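Local coordinates for protein reducing-end xylose-releasing exo-oligoxylanase Rex8A (Paenibacillus barcinonensis, PDB 6SUD) that hydrolyses xylooligosaccharides as an exo-oligoxylanase, releasing xylose from their reducing ends during the breakdown of xylan, at residues Ser180-Lys185 and Arg215-Glu220; Asn16-Ser21 and Arg347-Pro352. The protein carries 1 engineered substitution. All coordinates share one frame; numbering follows the deposited sequence.

Interaction 1: Ser180-Lys185 and Arg215-Glu220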
# COMPACT_ATOMS: atom_id res chain seq x y z
N SER A 180 12.90 6.01 18.74
CA SER A 180 14.33 6.41 18.65
C SER A 180 14.72 6.80 17.22
O SER A 180 15.56 7.71 17.08
CB SER A 180 15.25 5.35 19.22
OG SER A 180 15.28 4.18 18.42
N ASN A 181 14.17 6.14 16.18
CA ASN A 181 14.58 6.39 14.77
C ASN A 181 13.38 6.81 13.90
O ASN A 181 13.62 7.06 12.70
CB ASN A 181 15.30 5.17 14.18
CG ASN A 181 14.46 3.92 14.26
OD1 ASN A 181 13.23 4.00 14.29
ND2 ASN A 181 15.10 2.76 14.35
N ARG A 182 12.17 6.89 14.45
CA ARG A 182 10.92 7.35 13.77
C ARG A 182 10.56 6.41 12.60
O ARG A 182 9.86 6.88 11.67
CB ARG A 182 11.04 8.77 13.21
CG ARG A 182 11.79 9.78 14.07
CD ARG A 182 11.26 9.95 15.48
NE ARG A 182 11.57 11.26 16.06
CZ ARG A 182 12.73 11.62 16.61
NH1 ARG A 182 13.75 10.78 16.66
NH2 ARG A 182 12.87 12.83 17.12
N LEU A 183 10.94 5.13 12.67
CA LEU A 183 10.71 4.15 11.57
C LEU A 183 9.59 3.18 11.95
O LEU A 183 9.56 2.70 13.10
CB LEU A 183 12.00 3.37 11.29
CG LEU A 183 13.17 4.21 10.78
CD1 LEU A 183 14.34 3.30 10.46
CD2 LEU A 183 12.78 5.06 9.58
N ILE A 184 8.71 2.88 10.98
CA ILE A 184 7.65 1.85 11.16
C ILE A 184 8.31 0.48 11.32
O ILE A 184 9.35 0.22 10.68
CB ILE A 184 6.63 1.90 10.00
CG1 ILE A 184 5.38 1.10 10.34
CG2 ILE A 184 7.28 1.48 8.68
CD1 ILE A 184 4.26 1.24 9.34
N LYS A 185 7.76 -0.35 12.20
CA LYS A 185 8.28 -1.71 12.50
C LYS A 185 7.53 -2.75 11.67
O LYS A 185 6.43 -2.46 11.22
CB LYS A 185 8.09 -2.05 13.97
CG LYS A 185 8.85 -1.16 14.92
CD LYS A 185 8.66 -1.60 16.35
CE LYS A 185 8.20 -0.50 17.27
NZ LYS A 185 7.74 -1.04 18.57
N ARG A 215 1.91 15.77 15.46
CA ARG A 215 2.18 16.27 14.08
C ARG A 215 3.69 16.40 13.83
O ARG A 215 4.12 16.05 12.72
CB ARG A 215 1.37 17.54 13.81
CG ARG A 215 -0.10 17.22 13.62
CD ARG A 215 -0.96 18.40 13.25
NE ARG A 215 -2.35 18.03 13.34
CZ ARG A 215 -3.37 18.88 13.32
NH1 ARG A 215 -3.14 20.17 13.18
NH2 ARG A 215 -4.61 18.43 13.41
N THR A 216 4.47 16.86 14.82
CA THR A 216 5.95 16.97 14.70
C THR A 216 6.55 15.60 14.40
O THR A 216 7.37 15.51 13.48
CB THR A 216 6.59 17.60 15.94
OG1 THR A 216 6.16 18.96 15.97
CG2 THR A 216 8.10 17.54 15.92
N PHE A 217 6.14 14.57 15.15
CA PHE A 217 6.63 13.18 14.96
C PHE A 217 6.39 12.73 13.52
O PHE A 217 7.30 12.16 12.88
CB PHE A 217 5.96 12.19 15.91
CG PHE A 217 6.48 10.79 15.70
CD1 PHE A 217 5.92 9.98 14.73
CD2 PHE A 217 7.55 10.31 16.44
CE1 PHE A 217 6.41 8.69 14.52
CE2 PHE A 217 8.02 9.02 16.24
CZ PHE A 217 7.46 8.22 15.27
N TRP A 218 5.18 12.96 13.00
CA TRP A 218 4.78 12.47 11.65
C TRP A 218 5.62 13.16 10.58
O TRP A 218 5.99 12.48 9.59
CB TRP A 218 3.27 12.64 11.41
CG TRP A 218 2.46 11.61 12.14
CD1 TRP A 218 1.46 11.83 13.04
CD2 TRP A 218 2.59 10.19 12.02
NE1 TRP A 218 0.95 10.64 13.48
CE2 TRP A 218 1.63 9.61 12.88
CE3 TRP A 218 3.41 9.34 11.27
CZ2 TRP A 218 1.48 8.24 13.01
CZ3 TRP A 218 3.26 7.98 11.39
CH2 TRP A 218 2.31 7.44 12.26
N LYS A 219 5.95 14.44 10.78
CA LYS A 219 6.84 15.17 9.84
C LYS A 219 8.24 14.54 9.89
O LYS A 219 8.84 14.39 8.81
CB LYS A 219 6.86 16.68 10.10
CG LYS A 219 7.59 17.50 9.04
CD LYS A 219 7.06 17.30 7.62
CE LYS A 219 7.80 18.09 6.57
NZ LYS A 219 7.10 19.35 6.24
N GLU A 220 8.73 14.18 11.08
CA GLU A 220 10.07 13.54 11.23
C GLU A 220 10.04 12.14 10.61
O GLU A 220 11.05 11.75 10.00
CB GLU A 220 10.49 13.49 12.70
CG GLU A 220 10.56 14.86 13.34
CD GLU A 220 10.79 14.88 14.84
OE1 GLU A 220 10.55 13.85 15.50
OE2 GLU A 220 11.22 15.93 15.35

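Interaction 2: Asn16-Ser21 and Arg347-Pro352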
# COMPACT_ATOMS: atom_id res chain seq x y z
N ASN A 16 -0.97 12.27 -15.86
CA ASN A 16 -1.78 11.19 -16.48
C ASN A 16 -0.85 10.54 -17.49
O ASN A 16 -0.73 11.07 -18.61
CB ASN A 16 -3.09 11.73 -17.07
CG ASN A 16 -3.94 10.67 -17.74
OD1 ASN A 16 -3.47 9.57 -18.05
ND2 ASN A 16 -5.20 10.99 -17.99
N LEU A 17 -0.15 9.48 -17.08
CA LEU A 17 0.89 8.86 -17.91
C LEU A 17 0.24 8.08 -19.05
O LEU A 17 0.91 7.94 -20.07
CB LEU A 17 1.79 7.96 -17.06
CG LEU A 17 2.62 8.74 -16.05
CD1 LEU A 17 3.73 7.89 -15.49
CD2 LEU A 17 3.21 9.97 -16.71
N PHE A 18 -1.00 7.59 -18.88
CA PHE A 18 -1.72 6.93 -20.00
C PHE A 18 -1.93 7.96 -21.11
O PHE A 18 -1.68 7.65 -22.27
CB PHE A 18 -3.03 6.28 -19.53
CG PHE A 18 -2.88 5.04 -18.68
CD1 PHE A 18 -1.97 4.04 -19.01
CD2 PHE A 18 -3.71 4.83 -17.59
CE1 PHE A 18 -1.87 2.89 -18.23
CE2 PHE A 18 -3.60 3.68 -16.82
CZ PHE A 18 -2.69 2.71 -17.14
N GLN A 19 -2.33 9.18 -20.75
CA GLN A 19 -2.59 10.28 -21.72
C GLN A 19 -1.27 10.75 -22.35
O GLN A 19 -1.25 10.95 -23.58
CB GLN A 19 -3.27 11.45 -21.03
CG GLN A 19 -4.00 12.35 -22.02
CD GLN A 19 -4.81 13.42 -21.33
OE1 GLN A 19 -5.49 13.17 -20.34
NE2 GLN A 19 -4.77 14.63 -21.87
N ARG A 20 -0.22 10.92 -21.54
CA ARG A 20 1.11 11.38 -22.04
C ARG A 20 1.62 10.37 -23.06
O ARG A 20 2.35 10.74 -24.00
CB ARG A 20 2.09 11.53 -20.87
CG ARG A 20 3.55 11.65 -21.28
CD ARG A 20 4.46 11.73 -20.08
NE ARG A 20 4.02 12.70 -19.09
CZ ARG A 20 4.59 12.84 -17.89
NH1 ARG A 20 5.62 12.09 -17.56
NH2 ARG A 20 4.13 13.75 -17.04
N SER A 21 1.20 9.14 -22.86
CA SER A 21 1.63 7.98 -23.66
C SER A 21 0.77 7.79 -24.91
O SER A 21 1.10 6.91 -25.73
CB SER A 21 1.61 6.78 -22.76
OG SER A 21 1.83 5.58 -23.47
N ARG A 347 3.02 -1.71 -21.57
CA ARG A 347 2.96 -3.15 -21.21
C ARG A 347 1.82 -3.34 -20.20
O ARG A 347 1.07 -4.31 -20.33
CB ARG A 347 4.30 -3.61 -20.63
CG ARG A 347 4.30 -5.04 -20.10
CD ARG A 347 4.15 -6.06 -21.21
NE ARG A 347 4.57 -7.40 -20.82
CZ ARG A 347 3.79 -8.30 -20.22
NH1 ARG A 347 2.54 -8.03 -19.89
NH2 ARG A 347 4.29 -9.49 -19.92
N PHE A 348 1.69 -2.42 -19.24
CA PHE A 348 0.66 -2.51 -18.18
C PHE A 348 -0.73 -2.37 -18.80
O PHE A 348 -1.63 -3.18 -18.48
CB PHE A 348 0.90 -1.46 -17.11
CG PHE A 348 -0.15 -1.53 -16.03
CD1 PHE A 348 -0.12 -2.55 -15.10
CD2 PHE A 348 -1.20 -0.63 -16.01
CE1 PHE A 348 -1.11 -2.65 -14.13
CE2 PHE A 348 -2.19 -0.74 -15.06
CZ PHE A 348 -2.13 -1.73 -14.11
N TRP A 349 -0.91 -1.36 -19.66
CA TRP A 349 -2.19 -1.08 -20.35
C TRP A 349 -2.68 -2.36 -21.04
O TRP A 349 -3.90 -2.64 -21.02
CB TRP A 349 -2.04 0.08 -21.36
CG TRP A 349 -3.29 0.37 -22.13
CD1 TRP A 349 -3.65 -0.18 -23.32
CD2 TRP A 349 -4.37 1.25 -21.74
NE1 TRP A 349 -4.87 0.31 -23.72
CE2 TRP A 349 -5.33 1.19 -22.78
CE3 TRP A 349 -4.61 2.09 -20.65
CZ2 TRP A 349 -6.51 1.92 -22.74
CZ3 TRP A 349 -5.78 2.82 -20.61
CH2 TRP A 349 -6.72 2.73 -21.64
N ASN A 350 -1.76 -3.12 -21.61
CA ASN A 350 -2.08 -4.31 -22.45
C ASN A 350 -2.17 -5.57 -21.57
O ASN A 350 -2.47 -6.63 -22.12
CB ASN A 350 -1.08 -4.41 -23.61
CG ASN A 350 -1.22 -3.25 -24.57
OD1 ASN A 350 -0.27 -2.51 -24.80
ND2 ASN A 350 -2.41 -3.07 -25.10
N THR A 351 -1.99 -5.43 -20.25
CA THR A 351 -2.07 -6.55 -19.28
C THR A 351 -3.45 -6.55 -18.63
O THR A 351 -3.86 -5.51 -18.11
CB THR A 351 -0.94 -6.47 -18.25
OG1 THR A 351 0.32 -6.54 -18.93
CG2 THR A 351 -1.00 -7.55 -17.19
N PRO A 352 -4.20 -7.67 -18.64
CA PRO A 352 -5.49 -7.75 -17.95
C PRO A 352 -5.33 -8.13 -16.47
O PRO A 352 -4.27 -8.57 -16.05
CB PRO A 352 -6.21 -8.86 -18.74
CG PRO A 352 -5.09 -9.82 -19.10
CD PRO A 352 -3.87 -8.94 -19.32

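Interaction 1: Ser180-Lys185 and Arg215-Glu220
Arg-182 reaches out of a tight loop and meets helix 215-232 with two different parts of its side chain, the CD methylene against Phe-217 and the guanidinium against Glu-220. The bend at chi2 (-56°) carries CD alongside Phe-217 CE2 and CD2 before the chain turns to the acid. There CD sits 3.5 Å from Phe-217 CE2, and the ring also comes close to the Arg-182 CA. The guanidinium and ring planes are only 22° apart, but the guanidinium lies obliquely to the ring, and the closest touch is made by the CD methylene.

Glu-220 OE1 takes both donors. Arg-182 NE is 2.8 Å from Glu-220 OE1 in the salt bridge, and Arg-182 NH2 adds a weak, more bent bond to the same Glu-220 OE1 at 3.0 Å. The carboxylate is turned 71° away from the guanidinium plane, and NE approaches OE1 from above the carboxylate plane. This is therefore one oxygen shared by two N-H groups, and not the flat two-oxygen pairing.

The base of the arginine is set by the turn before it: Asn-181 OD1 accepts from Leu-183 N at 3.0 Å, an Asx turn, with Arg-182 in the left-handed backbone region. The turn links the short strands 177-178 and 183-184, while Phe-217 also touches Leu-165 of helix 153-170.

All three touching residues remain partly exposed. The ion pair is probably moderated by solvent, with the methylene-ring contact adding an apolar component where the hairpin meets the start of the helix.

Interaction 2: Asn16-Ser21 and Arg347-Pro352
Thr-351 OG1, just beyond the Trp-349 that packs on Phe-18, is engaged twice by Arg-347. It donates to Arg-347 O over 2.7 Å, from above the carbonyl plane, and accepts a weak bond from Arg-347 NH1 at 2.8 Å, strongly bent. This ties off the chain where helix 341-349 gives way to loop. On the facing side, Asn-16 is the N-cap of helix 17-20: its OD1 accepts from Gln-19 N at 3.0 Å.

Across the two segments the contact itself is wholly aromatic. Trp-349 presents the edge of its six-membered ring to one face of Phe-18, a T-shaped pair with centroids 5.0 Å apart and planes at 68°. The leading atom is Trp-349 CE3, offset toward the rim and 3.7 Å from Phe-18 CD1. Phe-348 comes in differently, edge against edge: its CD2 lies 3.8 Å from Phe-18 CZ, near the plane of both rings. In both Phe-348 and Trp-349, CG stands anti to the backbone N (chi1 179° and 178°), and the two neighbouring rings thus bracket Phe-18 from its face and its edge. With an alanine in place of Phe-18, the Trp-349 edge is likely to lose the face it abuts and Phe-348 one of its apolar neighbours, opening a gap beside both.

Phe-18 is also packed by Ile-28 of helix 25-41 and by Met-370 and Leu-373 of helix 359-373. Trp-349 stacks on Tyr-23 and makes a cation-pi contact with Arg-31, whose NH2 also binds Trp-349 O. The short N-terminal helix 17-20 is thereby wedged among helices 25-41, 341-349 and 359-373, in what is an (alpha/alpha)6 barrel in this glycosidase family.

How the interactions relate
Interactions 1 and 2 lie on opposite sides of the chain's centre, their own centres 35 Å apart and their nearest atoms about 24 Å apart. Interaction 1 joins segments close in sequence, and interaction 2 brings the N-terminal region against one over 300 residues later, so that 180-185 and 215-220 both fall within the span it closes. One is a partly exposed ion pair beside an aromatic ring, the other a mainly buried aromatic cluster. Neither belongs to the xylose pocket or touches Glu-70 and Asp-265, the probable proton donor and acceptor. The pocket's Tyr-360 and Tyr-361 do open helix 359-373, whose far end packs on Phe-18.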